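Local coordinates for protein Cas13d (uncultured Ruminococcus sp, PDB 6IV9) that binds a CRISPR RNA as a Cas13d effector whose two HEPN domains govern guide RNA maturation and cleavage of target RNA, at residues S603-L608 / H616-F621. The protein carries 2 engineered substitutions. Residues are numbered along the deposited sequence; the frame is centred on the assembly and turned at random.
Sequences SEILKL and HGLRNF. With nucleotides of chain B.
Leu-606 and Leu-618 make the apolar side of this contact: Leu-606 CD2 packs on Leu-618 CG at 3.7 Å, the side chains crossing at about a right angle. Ile-605 adds a looser touch, its CG2 4.2 Å from Leu-618 CD2, and Phe-699 lies against both. With CG anti to the backbone N (chi1 -176°), Leu-618 reaches across to helix 599-606. Leu-608 sets CD2 against Arg-619 CD at 3.7 Å, adding the arginine's methylenes to the apolar contact; Phe-584 of helix 581-591 touches Leu-606, Leu-608 and Arg-619.

A loop joins helices 599-606 and 617-627, bringing the end of the first against the start of the second. Lys-607, with positive phi, follows the first helix in a Schellman motif, Leu-608 N bonding back to Ser-603 O at 2.9 Å and Lys-607 N to Glu-604 O at 3.3 Å, while His-616 is the N-cap of helix 617-627. A water joins the two helix ends, donating to Leu-606 O and accepting from Arg-619 N.

The Arg-619 guanidinium lies over one face of the His-616 imidazole, NH1 3.6 Å above the ring plane. A bend at chi3 (70°) turns this group back toward Asn-620, whose OD1 it grips side-on through NE and NH2; the NH2 bond lies on a lone pair, the NE one above the carbonyl plane. That grip fixes the amide's rotation, pointing Asn-620 ND2 at the RNA backbone, where it donates to OP2 of A50 of chain B at 2.7 Å. Asn-620 ND2 also donates, nearly straight at 175°, to OP1 of A49 of chain B at 3.0 Å.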
ATOM      1  N   SER A 603      31.582  13.364 -13.595  1.00 38.80           N
ATOM      2  CA  SER A 603      32.124  14.250 -12.541  1.00 40.28           C
ATOM      3  C   SER A 603      32.517  15.576 -13.167  1.00 33.94           C
ATOM      4  O   SER A 603      32.306  16.586 -12.539  1.00 36.21           O
ATOM      5  CB  SER A 603      33.311  13.636 -11.876  1.00 41.66           C
ATOM      6  OG  SER A 603      32.902  12.872 -10.776  1.00 46.82           O
ATOM      7  N   GLU A 604      33.111  15.504 -14.353  1.00 41.96           N
ATOM      8  CA  GLU A 604      33.584  16.681 -15.119  1.00 44.58           C
ATOM      9  C   GLU A 604      32.415  17.576 -15.535  1.00 39.63           C
ATOM     10  O   GLU A 604      32.461  18.751 -15.266  1.00 37.80           O
ATOM     11  CB  GLU A 604      34.284  16.154 -16.367  1.00 48.16           C
ATOM     12  CG  GLU A 604      34.962  17.217 -17.197  1.00 51.59           C
ATOM     13  CD  GLU A 604      35.891  16.653 -18.257  1.00 60.93           C
ATOM     14  OE1 GLU A 604      37.077  16.946 -18.195  1.00 76.45           O
ATOM     15  OE2 GLU A 604      35.432  15.923 -19.129  1.00 55.29           O
ATOM     16  N   ILE A 605      31.373  16.998 -16.114  1.00 40.84           N
ATOM     17  CA  ILE A 605      30.194  17.787 -16.564  1.00 37.42           C
ATOM     18  C   ILE A 605      29.527  18.497 -15.383  1.00 36.28           C
ATOM     19  O   ILE A 605      29.137  19.635 -15.543  1.00 39.92           O
ATOM     20  CB  ILE A 605      29.196  16.835 -17.234  1.00 40.33           C
ATOM     21  CG1 ILE A 605      29.733  16.277 -18.544  1.00 44.12           C
ATOM     22  CG2 ILE A 605      27.854  17.500 -17.426  1.00 42.52           C
ATOM     23  CD1 ILE A 605      28.816  15.283 -19.163  1.00 45.16           C
ATOM     24  N   LEU A 606      29.380  17.829 -14.245  1.00 36.48           N
ATOM     25  CA  LEU A 606      28.673  18.437 -13.092  1.00 33.96           C
ATOM     26  C   LEU A 606      29.640  19.074 -12.091  1.00 35.68           C
ATOM     27  O   LEU A 606      29.154  19.517 -11.076  1.00 36.66           O
ATOM     28  CB  LEU A 606      27.830  17.356 -12.417  1.00 35.73           C
ATOM     29  CG  LEU A 606      26.861  16.612 -13.328  1.00 34.17           C
ATOM     30  CD1 LEU A 606      26.154  15.506 -12.576  1.00 35.98           C
ATOM     31  CD2 LEU A 606      25.860  17.571 -13.921  1.00 37.10           C
ATOM     32  N   LYS A 607      30.947  19.028 -12.361  1.00 41.00           N
ATOM     33  CA  LYS A 607      31.977  19.608 -11.460  1.00 37.89           C
ATOM     34  C   LYS A 607      31.864  19.006 -10.062  1.00 32.71           C
ATOM     35  O   LYS A 607      32.019  19.713  -9.109  1.00 42.86           O
ATOM     36  CB  LYS A 607      31.785  21.117 -11.395  1.00 42.43           C
ATOM     37  CG  LYS A 607      31.946  21.804 -12.732  1.00 43.31           C
ATOM     38  CD  LYS A 607      32.054  23.277 -12.592  1.00 54.96           C
ATOM     39  CE  LYS A 607      31.550  24.015 -13.807  1.00 59.48           C
ATOM     40  NZ  LYS A 607      32.258  23.583 -15.028  1.00 62.55           N
ATOM     41  N   LEU A 608      31.658  17.708  -9.976  1.00 35.47           N
ATOM     42  CA  LEU A 608      31.415  17.071  -8.665  1.00 37.72           C
ATOM     43  C   LEU A 608      32.605  17.217  -7.714  1.00 47.20           C
ATOM     44  O   LEU A 608      32.368  17.362  -6.524  1.00 45.83           O
ATOM     45  CB  LEU A 608      31.073  15.601  -8.903  1.00 40.88           C
ATOM     46  CG  LEU A 608      29.748  15.349  -9.612  1.00 38.85           C
ATOM     47  CD1 LEU A 608      29.371  13.887  -9.538  1.00 40.03           C
ATOM     48  CD2 LEU A 608      28.662  16.226  -9.034  1.00 35.88           C
ATOM     49  N   HIS A 616      28.085  25.115  -9.249  1.00 36.11           N
ATOM     50  CA  HIS A 616      27.333  23.830  -9.193  1.00 36.81           C
ATOM     51  C   HIS A 616      25.870  23.980  -9.625  1.00 37.19           C
ATOM     52  O   HIS A 616      25.050  23.208  -9.160  1.00 31.06           O
ATOM     53  CB  HIS A 616      27.465  23.194  -7.811  1.00 34.76           C
ATOM     54  CG  HIS A 616      28.850  22.764  -7.484  1.00 38.79           C
ATOM     55  ND1 HIS A 616      29.531  21.847  -8.230  1.00 45.00           N
ATOM     56  CD2 HIS A 616      29.682  23.135  -6.498  1.00 41.73           C
ATOM     57  CE1 HIS A 616      30.719  21.665  -7.718  1.00 44.20           C
ATOM     58  NE2 HIS A 616      30.834  22.443  -6.662  1.00 44.93           N
ATOM     59  N   GLY A 617      25.567  24.925 -10.497  1.00 32.42           N
ATOM     60  CA  GLY A 617      24.149  25.106 -10.837  1.00 36.64           C
ATOM     61  C   GLY A 617      23.534  23.879 -11.478  1.00 31.20           C
ATOM     62  O   GLY A 617      22.472  23.488 -11.051  1.00 30.90           O
ATOM     63  N   LEU A 618      24.217  23.295 -12.449  1.00 32.03           N
ATOM     64  CA  LEU A 618      23.687  22.113 -13.160  1.00 31.68           C
ATOM     65  C   LEU A 618      23.548  20.937 -12.190  1.00 36.56           C
ATOM     66  O   LEU A 618      22.544  20.263 -12.239  1.00 29.94           O
ATOM     67  CB  LEU A 618      24.617  21.783 -14.321  1.00 32.77           C
ATOM     68  CG  LEU A 618      24.162  20.644 -15.218  1.00 32.52           C
ATOM     69  CD1 LEU A 618      22.762  20.886 -15.735  1.00 37.35           C
ATOM     70  CD2 LEU A 618      25.125  20.448 -16.356  1.00 33.76           C
ATOM     71  N   ARG A 619      24.531  20.743 -11.320  1.00 28.48           N
ATOM     72  CA  ARG A 619      24.451  19.629 -10.355  1.00 32.68           C
ATOM     73  C   ARG A 619      23.221  19.846  -9.472  1.00 30.20           C
ATOM     74  O   ARG A 619      22.475  18.924  -9.271  1.00 29.46           O
ATOM     75  CB  ARG A 619      25.706  19.637  -9.479  1.00 31.18           C
ATOM     76  CG  ARG A 619      25.744  18.573  -8.394  1.00 32.53           C
ATOM     77  CD  ARG A 619      26.744  18.916  -7.311  1.00 33.75           C
ATOM     78  NE  ARG A 619      26.332  20.031  -6.491  1.00 34.14           N
ATOM     79  CZ  ARG A 619      27.033  20.524  -5.492  1.00 43.00           C
ATOM     80  NH1 ARG A 619      28.188  19.982  -5.168  1.00 36.46           N
ATOM     81  NH2 ARG A 619      26.582  21.554  -4.815  1.00 36.74           N
ATOM     82  N   ASN A 620      23.043  21.063  -8.997  1.00 28.70           N
ATOM     83  CA  ASN A 620      21.905  21.402  -8.116  1.00 31.31           C
ATOM     84  C   ASN A 620      20.587  21.211  -8.867  1.00 29.38           C
ATOM     85  O   ASN A 620      19.656  20.715  -8.283  1.00 28.09           O
ATOM     86  CB  ASN A 620      22.076  22.798  -7.531  1.00 30.35           C
ATOM     87  CG  ASN A 620      23.279  22.889  -6.619  1.00 35.78           C
ATOM     88  OD1 ASN A 620      23.796  21.887  -6.169  1.00 31.69           O
ATOM     89  ND2 ASN A 620      23.721  24.093  -6.342  1.00 33.74           N
ATOM     90  N   PHE A 621      20.542  21.615 -10.127  1.00 28.76           N
ATOM     91  CA  PHE A 621      19.297  21.474 -10.912  1.00 27.54           C
ATOM     92  C   PHE A 621      18.932  19.994 -11.044  1.00 25.42           C
ATOM     93  O   PHE A 621      17.803  19.668 -10.837  1.00 28.83           O
ATOM     94  CB  PHE A 621      19.456  22.120 -12.286  1.00 30.39           C
ATOM     95  CG  PHE A 621      18.246  21.996 -13.172  1.00 29.08           C
ATOM     96  CD1 PHE A 621      17.190  22.874 -13.053  1.00 31.48           C
ATOM     97  CD2 PHE A 621      18.154  20.991 -14.111  1.00 28.93           C
ATOM     98  CE1 PHE A 621      16.070  22.758 -13.853  1.00 31.57           C
ATOM     99  CE2 PHE A 621      17.035  20.877 -14.910  1.00 30.49           C
ATOM    100  CZ  PHE A 621      16.002  21.762 -14.783  1.00 30.35           C
TER
ATOM    101  P     A B  49      21.458  26.731  -6.242  1.00 38.27           P
ATOM    102  OP1   A B  49      22.370  26.581  -7.353  1.00 36.39           O
ATOM    103  OP2   A B  49      20.439  25.680  -5.817  1.00 36.95           O
ATOM    104  O5'   A B  49      22.226  27.032  -4.864  1.00 43.39           O
ATOM    105  C5'   A B  49      23.196  28.107  -4.790  1.00 41.35           C
ATOM    106  C4'   A B  49      23.744  28.208  -3.395  1.00 41.06           C
ATOM    107  O4'   A B  49      22.677  28.567  -2.497  1.00 38.97           O
ATOM    108  C3'   A B  49      24.355  26.927  -2.812  1.00 44.89           C
ATOM    109  O3'   A B  49      25.704  26.827  -3.234  1.00 43.45           O
ATOM    110  C2'   A B  49      24.167  27.129  -1.319  1.00 50.81           C
ATOM    111  O2'   A B  49      25.117  28.014  -0.774  1.00 54.84           O
ATOM    112  C1'   A B  49      22.843  27.890  -1.276  1.00 46.56           C
ATOM    113  N9    A B  49      21.699  27.023  -1.072  1.00 51.59           N
ATOM    114  C8    A B  49      20.841  26.455  -1.983  1.00 53.85           C
ATOM    115  N7    A B  49      19.905  25.720  -1.436  1.00 50.21           N
ATOM    116  C5    A B  49      20.192  25.775  -0.079  1.00 55.81           C
ATOM    117  C6    A B  49      19.580  25.190   1.041  1.00 61.17           C
ATOM    118  N6    A B  49      18.505  24.401   0.967  1.00 60.49           N
ATOM    119  N1    A B  49      20.113  25.449   2.258  1.00 59.47           N
ATOM    120  C2    A B  49      21.189  26.243   2.330  1.00 61.00           C
ATOM    121  N3    A B  49      21.855  26.846   1.349  1.00 62.59           N
ATOM    122  C4    A B  49      21.289  26.579   0.158  1.00 56.18           C
ATOM    123  P     A B  50      26.376  25.423  -3.548  1.00 51.48           P
ATOM    124  OP1   A B  50      27.646  25.655  -4.236  1.00 52.77           O
ATOM    125  OP2   A B  50      25.385  24.553  -4.244  1.00 55.46           O
ATOM    126  O5'   A B  50      26.477  24.790  -2.104  1.00 59.62           O
ATOM    127  C5'   A B  50      27.462  25.248  -1.179  1.00 67.04           C
ATOM    128  C4'   A B  50      27.334  24.478   0.105  1.00 71.44           C
ATOM    129  O4'   A B  50      26.074  24.830   0.735  1.00 74.09           O
ATOM    130  C3'   A B  50      27.247  22.954  -0.000  1.00 77.73           C
ATOM    131  O3'   A B  50      28.439  22.221  -0.341  1.00 62.76           O
ATOM    132  C2'   A B  50      26.665  22.609   1.371  1.00 84.61           C
ATOM    133  O2'   A B  50      27.687  22.436   2.331  1.00 91.41           O
ATOM    134  C1'   A B  50      25.697  23.786   1.612  1.00 84.78           C
ATOM    135  N9    A B  50      24.305  23.426   1.333  1.00 93.49           N
ATOM    136  C8    A B  50      23.654  23.403   0.122  1.00 86.24           C
ATOM    137  N7    A B  50      22.424  22.954   0.192  1.00 83.18           N
ATOM    138  C5    A B  50      22.258  22.646   1.537  1.00 96.95           C
ATOM    139  C6    A B  50      21.172  22.130   2.261  1.00 91.38           C
ATOM    140  N6    A B  50      19.999  21.822   1.710  1.00 93.59           N
ATOM    141  N1    A B  50      21.336  21.938   3.589  1.00 96.82           N
ATOM    142  C2    A B  50      22.517  22.245   4.143  1.00 96.50           C
ATOM    143  N3    A B  50      23.612  22.734   3.566  1.00102.34           N
ATOM    144  C4    A B  50      23.413  22.920   2.248  1.00100.70           C
TER
HETATM  145  O   HOH W   1      27.334  21.616 -11.600  1.00 31.21           O